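Local coordinates for importin subunit beta-1 (Saccharomyces cerevisiae, PDB 5OWU), which acts as the importin beta subunit in nuclear protein import, associating with importin alpha, which binds the classical nuclear localization signal of cargo, at residues A[64-67]-A[68-72]; A[73-76]-A[77-81]; A[405-408]-A[409-413]. All blocks are in the same frame, centred on the assembly; numbering follows the deposited sequence. Where two conformers were deposited one is given.

Contact 1: A[64-67]-A[68-72]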
loop_
_atom_site.group_PDB
_atom_site.type_symbol
_atom_site.label_atom_id
_atom_site.label_comp_id
_atom_site.label_asym_id
_atom_site.label_seq_id
_atom_site.Cartn_x
_atom_site.Cartn_y
_atom_site.Cartn_z
ATOM N N THR A 64 -11.788 11.257 -25.186
ATOM C CA THR A 64 -12.845 11.940 -24.444
ATOM C C THR A 64 -14.123 11.110 -24.452
ATOM O O THR A 64 -14.760 10.905 -23.403
ATOM C CB THR A 64 -13.103 13.331 -25.037
ATOM O OG1 THR A 64 -11.882 14.079 -25.077
ATOM C CG2 THR A 64 -14.120 14.099 -24.192
ATOM N N LEU A 65 -14.501 10.586 -25.620
ATOM C CA LEU A 65 -15.652 9.689 -25.629
ATOM C C LEU A 65 -15.410 8.479 -24.726
ATOM O O LEU A 65 -16.289 8.094 -23.943
ATOM C CB LEU A 65 -15.974 9.262 -27.055
ATOM C CG LEU A 65 -17.173 8.323 -27.184
ATOM C CD1 LEU A 65 -18.439 8.871 -26.484
ATOM C CD2 LEU A 65 -17.437 8.067 -28.644
ATOM N N LYS A 66 -14.209 7.889 -24.784
ATOM C CA LYS A 66 -13.902 6.754 -23.911
ATOM C C LYS A 66 -14.122 7.116 -22.456
ATOM O O LYS A 66 -14.677 6.326 -21.683
ATOM C CB LYS A 66 -12.455 6.288 -24.110
ATOM C CG LYS A 66 -11.939 5.310 -23.030
ATOM C CD LYS A 66 -10.442 5.205 -23.048
ATOM C CE LYS A 66 -9.803 6.372 -22.310
ATOM N NZ LYS A 66 -9.512 6.042 -20.881
ATOM N N ASN A 67 -13.668 8.298 -22.058
ATOM C CA ASN A 67 -13.824 8.736 -20.680
ATOM C C ASN A 67 -15.261 9.088 -20.336
ATOM O O ASN A 67 -15.552 9.296 -19.156
ATOM C CB ASN A 67 -12.914 9.930 -20.409
ATOM C CG ASN A 67 -11.453 9.530 -20.295
ATOM O OD1 ASN A 67 -11.132 8.391 -19.933
ATOM N ND2 ASN A 67 -10.564 10.463 -20.602
ATOM N N GLU A 68 -16.160 9.162 -21.316
ATOM C CA GLU A 68 -17.589 9.243 -21.017
ATOM C C GLU A 68 -18.275 7.876 -21.029
ATOM O O GLU A 68 -19.505 7.808 -20.927
ATOM C CB GLU A 68 -18.287 10.175 -22.011
ATOM C CG GLU A 68 -17.804 11.617 -21.958
ATOM C CD GLU A 68 -18.021 12.262 -20.601
ATOM O OE1 GLU A 68 -19.042 11.956 -19.958
ATOM O OE2 GLU A 68 -17.166 13.061 -20.171
ATOM N N LEU A 69 -17.514 6.795 -21.153
ATOM C CA LEU A 69 -18.073 5.456 -21.264
ATOM C C LEU A 69 -17.607 4.509 -20.171
ATOM O O LEU A 69 -18.351 3.595 -19.806
ATOM C CB LEU A 69 -17.725 4.851 -22.635
ATOM C CG LEU A 69 -18.401 5.491 -23.847
ATOM C CD1 LEU A 69 -17.869 4.898 -25.142
ATOM C CD2 LEU A 69 -19.909 5.336 -23.775
ATOM N N VAL A 70 -16.408 4.710 -19.629
ATOM C CA VAL A 70 -15.908 3.907 -18.524
ATOM C C VAL A 70 -15.319 4.845 -17.486
ATOM O O VAL A 70 -14.911 5.968 -17.786
ATOM C CB VAL A 70 -14.855 2.871 -18.972
ATOM C CG1 VAL A 70 -15.509 1.782 -19.806
ATOM C CG2 VAL A 70 -13.728 3.556 -19.750
ATOM N N SER A 71 -15.291 4.366 -16.246
ATOM C CA SER A 71 -14.765 5.130 -15.126
ATOM C C SER A 71 -14.173 4.159 -14.119
ATOM O O SER A 71 -14.451 2.958 -14.149
ATOM C CB SER A 71 -15.855 5.982 -14.467
ATOM O OG SER A 71 -15.366 6.638 -13.312
ATOM N N LYS A 72 -13.340 4.689 -13.227
ATOM C CA LYS A 72 -12.913 3.901 -12.078
ATOM C C LYS A 72 -14.047 3.779 -11.069
ATOM O O LYS A 72 -14.336 2.685 -10.572
ATOM C CB LYS A 72 -11.676 4.526 -11.434
ATOM C CG LYS A 72 -10.373 4.227 -12.175
ATOM C CD LYS A 72 -9.147 4.601 -11.343
ATOM C CE LYS A 72 -8.937 3.638 -10.175
ATOM N NZ LYS A 72 -7.769 4.016 -9.334
HETATM O O HOH W 1 -14.257 8.741 -16.778
HETATM O O HOH W 2 -12.228 6.747 -18.287
#
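Glu-68 folds back against the carbonyl groups of Thr-64 and Leu-65, and its side chain can be traced atom by atom. CB lies 3.5 Å from Leu-65 O. With CG anti to the carbonyl carbon (chi1 -63°), the chain turns back along helix 55-67, and CG comes 3.4 Å from Thr-64 O. A second bend at chi2 (-60°) carries CD to 4.1 Å from Asn-67 O. The carboxylate then leaves the local group: OE1 forms a salt bridge with Arg-83 of helix 74-87, while OE2 makes a long, weak ion pair with Lys-30. This is the chain's departure from HEAT repeat 2, and the backbone bonding records it. Glu-68 N donates to Leu-65 O at 2.8 Å from above the carbonyl plane, a three-residue spacing, and only weakly to Thr-64 O. Lys-66 O is gripped twice, by Leu-69 N from above its plane and by Val-70 N nearly in line with the C=O bond (171°). Lys-66 sends CG to 4.1 Å from Val-70 CG2, then bends at chi3 and chi4 until NZ donates to Asn-67 OD1 at 3.0 Å. Replacing it with an alanine would probably leave Asn-67 OD1 without its charged donor and strip Val-70 CG2 of an aliphatic neighbour. Two waters lie within bonding distance of both Val-70 O and Asn-67, one at OD1 and one at the backbone O, though neither need donate to both at once. On the buried side, Leu-65 CG and Leu-69 CD1 approach to 4.0 Å, and both leucines pack on helix 109-126, against Leu-118 and Ile-122 respectively.

Contact 2: A[73-76]-A[77-81]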
loop_
_atom_site.group_PDB
_atom_site.type_symbol
_atom_site.label_atom_id
_atom_site.label_comp_id
_atom_site.label_asym_id
_atom_site.label_seq_id
_atom_site.Cartn_x
_atom_site.Cartn_y
_atom_site.Cartn_z
ATOM N N ASP A 73 -14.713 4.892 -10.772
ATOM C CA ASP A 73 -15.862 4.863 -9.878
ATOM C C ASP A 73 -16.928 3.918 -10.425
ATOM O O ASP A 73 -17.368 4.050 -11.570
ATOM C CB ASP A 73 -16.420 6.276 -9.709
ATOM C CG ASP A 73 -17.757 6.297 -8.996
ATOM O OD1 ASP A 73 -18.061 5.336 -8.257
ATOM O OD2 ASP A 73 -18.504 7.285 -9.169
ATOM N N SER A 74 -17.339 2.956 -9.597
ATOM C CA SER A 74 -18.321 1.972 -10.036
ATOM C C SER A 74 -19.672 2.620 -10.317
ATOM O O SER A 74 -20.373 2.229 -11.262
ATOM C CB SER A 74 -18.456 0.876 -8.982
ATOM O OG SER A 74 -17.190 0.316 -8.679
ATOM N N VAL A 75 -20.061 3.610 -9.509
ATOM C CA VAL A 75 -21.336 4.291 -9.726
ATOM C C VAL A 75 -21.326 5.005 -11.073
ATOM O O VAL A 75 -22.264 4.883 -11.873
ATOM C CB VAL A 75 -21.627 5.263 -8.567
ATOM C CG1 VAL A 75 -22.932 6.015 -8.800
ATOM C CG2 VAL A 75 -21.686 4.510 -7.243
ATOM N N LYS A 76 -20.257 5.757 -11.344
ATOM C CA LYS A 76 -20.108 6.401 -12.645
ATOM C C LYS A 76 -20.087 5.372 -13.767
ATOM O O LYS A 76 -20.685 5.584 -14.824
ATOM C CB LYS A 76 -18.831 7.244 -12.673
ATOM C CG LYS A 76 -18.924 8.565 -11.913
ATOM C CD LYS A 76 -19.734 9.600 -12.679
ATOM C CE LYS A 76 -19.945 10.869 -11.861
ATOM N NZ LYS A 76 -20.753 10.626 -10.630
ATOM N N THR A 77 -19.391 4.253 -13.561
ATOM C CA THR A 77 -19.400 3.178 -14.545
ATOM C C THR A 77 -20.827 2.788 -14.914
ATOM O O THR A 77 -21.180 2.724 -16.099
ATOM C CB THR A 77 -18.624 1.971 -14.001
ATOM O OG1 THR A 77 -17.221 2.257 -14.029
ATOM C CG2 THR A 77 -18.888 0.706 -14.823
ATOM N N GLN A 78 -21.666 2.528 -13.904
ATOM C CA GLN A 78 -23.049 2.124 -14.161
ATOM C C GLN A 78 -23.835 3.219 -14.879
ATOM O O GLN A 78 -24.608 2.934 -15.808
ATOM C CB GLN A 78 -23.735 1.759 -12.843
ATOM C CG GLN A 78 -25.135 1.173 -12.988
ATOM C CD GLN A 78 -25.134 -0.233 -13.566
ATOM O OE1 GLN A 78 -24.139 -0.689 -14.135
ATOM N NE2 GLN A 78 -26.253 -0.933 -13.414
ATOM N N GLN A 79 -23.674 4.473 -14.447
ATOM C CA GLN A 79 -24.368 5.577 -15.107
ATOM C C GLN A 79 -23.971 5.676 -16.578
ATOM O O GLN A 79 -24.827 5.833 -17.456
ATOM C CB GLN A 79 -24.068 6.890 -14.381
ATOM C CG GLN A 79 -24.744 7.005 -13.026
ATOM C CD GLN A 79 -24.221 8.170 -12.208
ATOM O OE1 GLN A 79 -23.554 9.063 -12.733
ATOM N NE2 GLN A 79 -24.513 8.161 -10.912
ATOM N N PHE A 80 -22.668 5.595 -16.860
ATOM C CA PHE A 80 -22.192 5.636 -18.239
ATOM C C PHE A 80 -22.765 4.485 -19.053
ATOM O O PHE A 80 -23.160 4.667 -20.214
ATOM C CB PHE A 80 -20.660 5.586 -18.273
ATOM C CG PHE A 80 -19.974 6.851 -17.814
ATOM C CD1 PHE A 80 -20.673 8.035 -17.631
ATOM C CD2 PHE A 80 -18.602 6.853 -17.590
ATOM C CE1 PHE A 80 -20.022 9.185 -17.217
ATOM C CE2 PHE A 80 -17.953 8.000 -17.182
ATOM C CZ PHE A 80 -18.670 9.170 -16.990
ATOM N N ALA A 81 -22.823 3.291 -18.462
ATOM C CA ALA A 81 -23.363 2.146 -19.186
ATOM C C ALA A 81 -24.815 2.392 -19.566
ATOM O O ALA A 81 -25.211 2.208 -20.725
ATOM C CB ALA A 81 -23.231 0.874 -18.343
#
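Helix 74-87 begins here with an aspartate N-cap, and Asp-73 serves it twice, with its carboxylate and with its backbone carbonyl, the latter gripped by Thr-77. OD1 accepts from Val-75 N at 2.9 Å, met from well above the carboxylate plane (64° out of it). OD2 takes a weak bond from Lys-76 N at 3.2 Å. Two amides of the first turn, those of Val-75 and Lys-76, are thus met by one side chain, and its negative charge is likely to be favoured by the positive end of the helix dipole. Asp-73 O receives Thr-77 N at 2.8 Å and, in addition, the hydroxyl OG1 of the same threonine at 3.0 Å. OG1 can reach it because it stands beside its own backbone N, with CG2 taking the position opposite that N. In the importin-beta N-terminal domain this helix follows HEAT repeat 2, ahead of HEAT repeat 3. The present contact is its surface-facing start, and regular i to i+4 bonds run from Ser-74 O to Gln-78 N and from Val-75 O to Gln-79 N. Among the side chains, Gln-79 runs extended beyond CG and crosses Val-75 and Lys-76 at a slant: NE2 rests 3.4 Å from Val-75 CG1, whereas OE1 stays 3.8 Å from Lys-76 NZ, too far for a hydrogen bond. Lys-76 bends at chi2 and chi4, which curls its amine back to that side. Phe-80 N donates to Lys-76 O at 2.8 Å, nearly straight at the hydrogen (171°). The phenyl group leans over the same carbonyl (chi1 -72°), so that Lys-76 O sits over one ring face, 3.3 Å from Phe-80 CG. The same side chain also touches Glu-68 and Ser-71 of the preceding loop.

Contact 3: A[405-408]-A[409-413]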
loop_
_atom_site.group_PDB
_atom_site.type_symbol
_atom_site.label_atom_id
_atom_site.label_comp_id
_atom_site.label_asym_id
_atom_site.label_seq_id
_atom_site.Cartn_x
_atom_site.Cartn_y
_atom_site.Cartn_z
ATOM N N ARG A 405 18.734 -19.965 15.291
ATOM C CA ARG A 405 19.205 -18.597 15.109
ATOM C C ARG A 405 20.178 -18.209 16.215
ATOM O O ARG A 405 21.267 -17.703 15.947
ATOM C CB ARG A 405 18.018 -17.633 15.062
ATOM C CG ARG A 405 17.363 -17.521 13.692
ATOM C CD ARG A 405 16.131 -16.621 13.723
ATOM N NE ARG A 405 15.162 -17.074 14.713
ATOM C CZ ARG A 405 14.078 -16.398 15.068
ATOM N NH1 ARG A 405 13.816 -15.225 14.513
ATOM N NH2 ARG A 405 13.257 -16.901 15.982
ATOM N N THR A 406 19.802 -18.447 17.470
ATOM C CA THR A 406 20.669 -18.085 18.588
ATOM C C THR A 406 22.023 -18.770 18.475
ATOM O O THR A 406 23.071 -18.147 18.714
ATOM C CB THR A 406 19.989 -18.454 19.910
ATOM O OG1 THR A 406 18.751 -17.742 20.020
ATOM C CG2 THR A 406 20.879 -18.108 21.101
ATOM N N TYR A 407 22.019 -20.057 18.111
ATOM C CA TYR A 407 23.275 -20.785 17.971
ATOM C C TYR A 407 24.160 -20.144 16.910
ATOM O O TYR A 407 25.345 -19.861 17.153
ATOM C CB TYR A 407 23.003 -22.256 17.636
ATOM C CG TYR A 407 24.278 -23.045 17.490
ATOM C CD1 TYR A 407 24.942 -23.545 18.609
ATOM C CD2 TYR A 407 24.841 -23.268 16.239
ATOM C CE1 TYR A 407 26.124 -24.259 18.482
ATOM C CE2 TYR A 407 26.027 -23.980 16.104
ATOM C CZ TYR A 407 26.662 -24.475 17.228
ATOM O OH TYR A 407 27.847 -25.187 17.100
ATOM N N TYR A 408 23.604 -19.883 15.725
ATOM C CA TYR A 408 24.456 -19.404 14.639
ATOM C C TYR A 408 24.785 -17.920 14.739
ATOM O O TYR A 408 25.828 -17.493 14.233
ATOM C CB TYR A 408 23.813 -19.748 13.294
ATOM C CG TYR A 408 23.919 -21.235 13.044
ATOM C CD1 TYR A 408 25.160 -21.835 12.866
ATOM C CD2 TYR A 408 22.793 -22.046 13.041
ATOM C CE1 TYR A 408 25.274 -23.198 12.664
ATOM C CE2 TYR A 408 22.897 -23.412 12.846
ATOM C CZ TYR A 408 24.138 -23.982 12.655
ATOM O OH TYR A 408 24.254 -25.340 12.457
ATOM N N VAL A 409 23.952 -17.128 15.406
ATOM C CA VAL A 409 24.346 -15.760 15.721
ATOM C C VAL A 409 25.525 -15.773 16.676
ATOM O O VAL A 409 26.521 -15.072 16.469
ATOM C CB VAL A 409 23.155 -14.976 16.300
ATOM C CG1 VAL A 409 23.629 -13.695 16.988
ATOM C CG2 VAL A 409 22.157 -14.656 15.196
ATOM N N HIS A 410 25.435 -16.571 17.740
ATOM C CA HIS A 410 26.575 -16.692 18.642
ATOM C C HIS A 410 27.836 -17.088 17.878
ATOM O O HIS A 410 28.910 -16.521 18.101
ATOM C CB HIS A 410 26.276 -17.714 19.741
ATOM C CG HIS A 410 27.321 -17.762 20.811
ATOM N ND1 HIS A 410 28.473 -18.511 20.695
ATOM C CD2 HIS A 410 27.397 -17.139 22.010
ATOM C CE1 HIS A 410 29.209 -18.352 21.781
ATOM N NE2 HIS A 410 28.578 -17.526 22.596
ATOM N N GLN A 411 27.721 -18.047 16.956
ATOM C CA GLN A 411 28.904 -18.507 16.230
ATOM C C GLN A 411 29.462 -17.425 15.306
ATOM O O GLN A 411 30.683 -17.271 15.188
ATOM C CB GLN A 411 28.560 -19.771 15.434
ATOM C CG GLN A 411 29.628 -20.228 14.455
ATOM C CD GLN A 411 29.268 -21.543 13.789
ATOM O OE1 GLN A 411 28.734 -21.569 12.676
ATOM N NE2 GLN A 411 29.552 -22.646 14.473
ATOM N N ALA A 412 28.592 -16.662 14.646
ATOM C CA ALA A 412 29.014 -15.773 13.568
ATOM C C ALA A 412 29.258 -14.336 14.011
ATOM O O ALA A 412 29.848 -13.561 13.248
ATOM C CB ALA A 412 27.964 -15.771 12.452
ATOM N N LEU A 413 28.832 -13.956 15.207
ATOM C CA LEU A 413 28.869 -12.546 15.574
ATOM C C LEU A 413 30.286 -11.990 15.573
ATOM O O LEU A 413 30.469 -10.860 15.097
ATOM C CB LEU A 413 28.189 -12.350 16.935
ATOM C CG LEU A 413 27.678 -10.960 17.333
ATOM C CD1 LEU A 413 27.049 -10.183 16.187
ATOM C CD2 LEU A 413 26.670 -11.147 18.452
HETATM O O HOH W 3 28.849 -25.499 14.776
HETATM O O HOH W 4 27.283 -19.017 12.367
#
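Tyr-408 and Gln-411 lie side by side and point the same way, in van der Waals contact at the ring margin. Gln-411 OE1 lies in the ring plane at its edge, 3.6 Å from Tyr-408 CD1, with the amide and ring planes turned 70° apart. The glutamine gets there with an outstretched chain: CG is anti to the backbone N (chi1 170°), and chi2 continues the line. Tyr-407 completes the aromatic group by setting CD2 3.5 Å above the centre of one face of the Tyr-408 ring.

Water-mediated bonds meet both ends of the Gln-411 amide. One water donates to OE1 at 3.0 Å and to Tyr-408 O at 2.8 Å. Another accepts from NE2 at 3.0 Å and lies a short 2.5 Å from Tyr-407 OH. The amide is thereby bridged to both tyrosines, although all three residues touch a crystal neighbour, which may help settle their poses.

The setting is helix 402-418 of HEAT repeat 10, and backbone bonds of the alpha-helical i to i+4 kind pass from Arg-405 O through Tyr-408 O. The first, from Val-409 N, is 2.8 Å long and nearly in line with the carbonyl (C=O...N 167°); Val-409 CG2 lies against the same oxygen, 3.3 Å from Arg-405 O. Tyr-408 O receives Ala-412 N as well as its water. Arg-405 turns its guanidinium elsewhere, with NE bonding to Asp-401 O and NH1 to Met-397 O.

Apolar packing occupies another side of the helix, where the buried Val-409 meets Ile-438 of helix 425-442 and Phe-393 of helix 383-395.

How the contacts relate
Contacts 1 and 2 adjoin in the importin-beta N-terminal domain, with centres about 9 Å apart: residues 64-72 leave helix 55-67, and residues 73-81 start helix 74-87. They touch at the Phe-80 ring, whose CG lies 3.3 Å from Glu-68 O, and where Ser-71 O meets Thr-77 OG1. Contact 3 stands on the opposite side of the chain's centre, about 60 Å from contact 1 between centres, in HEAT repeat 10. Contact 1 is partly buried and combines leucine packing with irregular backbone bonding and a glutamate paired outside its segments. The other two are surface contacts, contact 2 at a helix start with an aspartate cap, contact 3 inside a helix with aromatic rings and bridging waters.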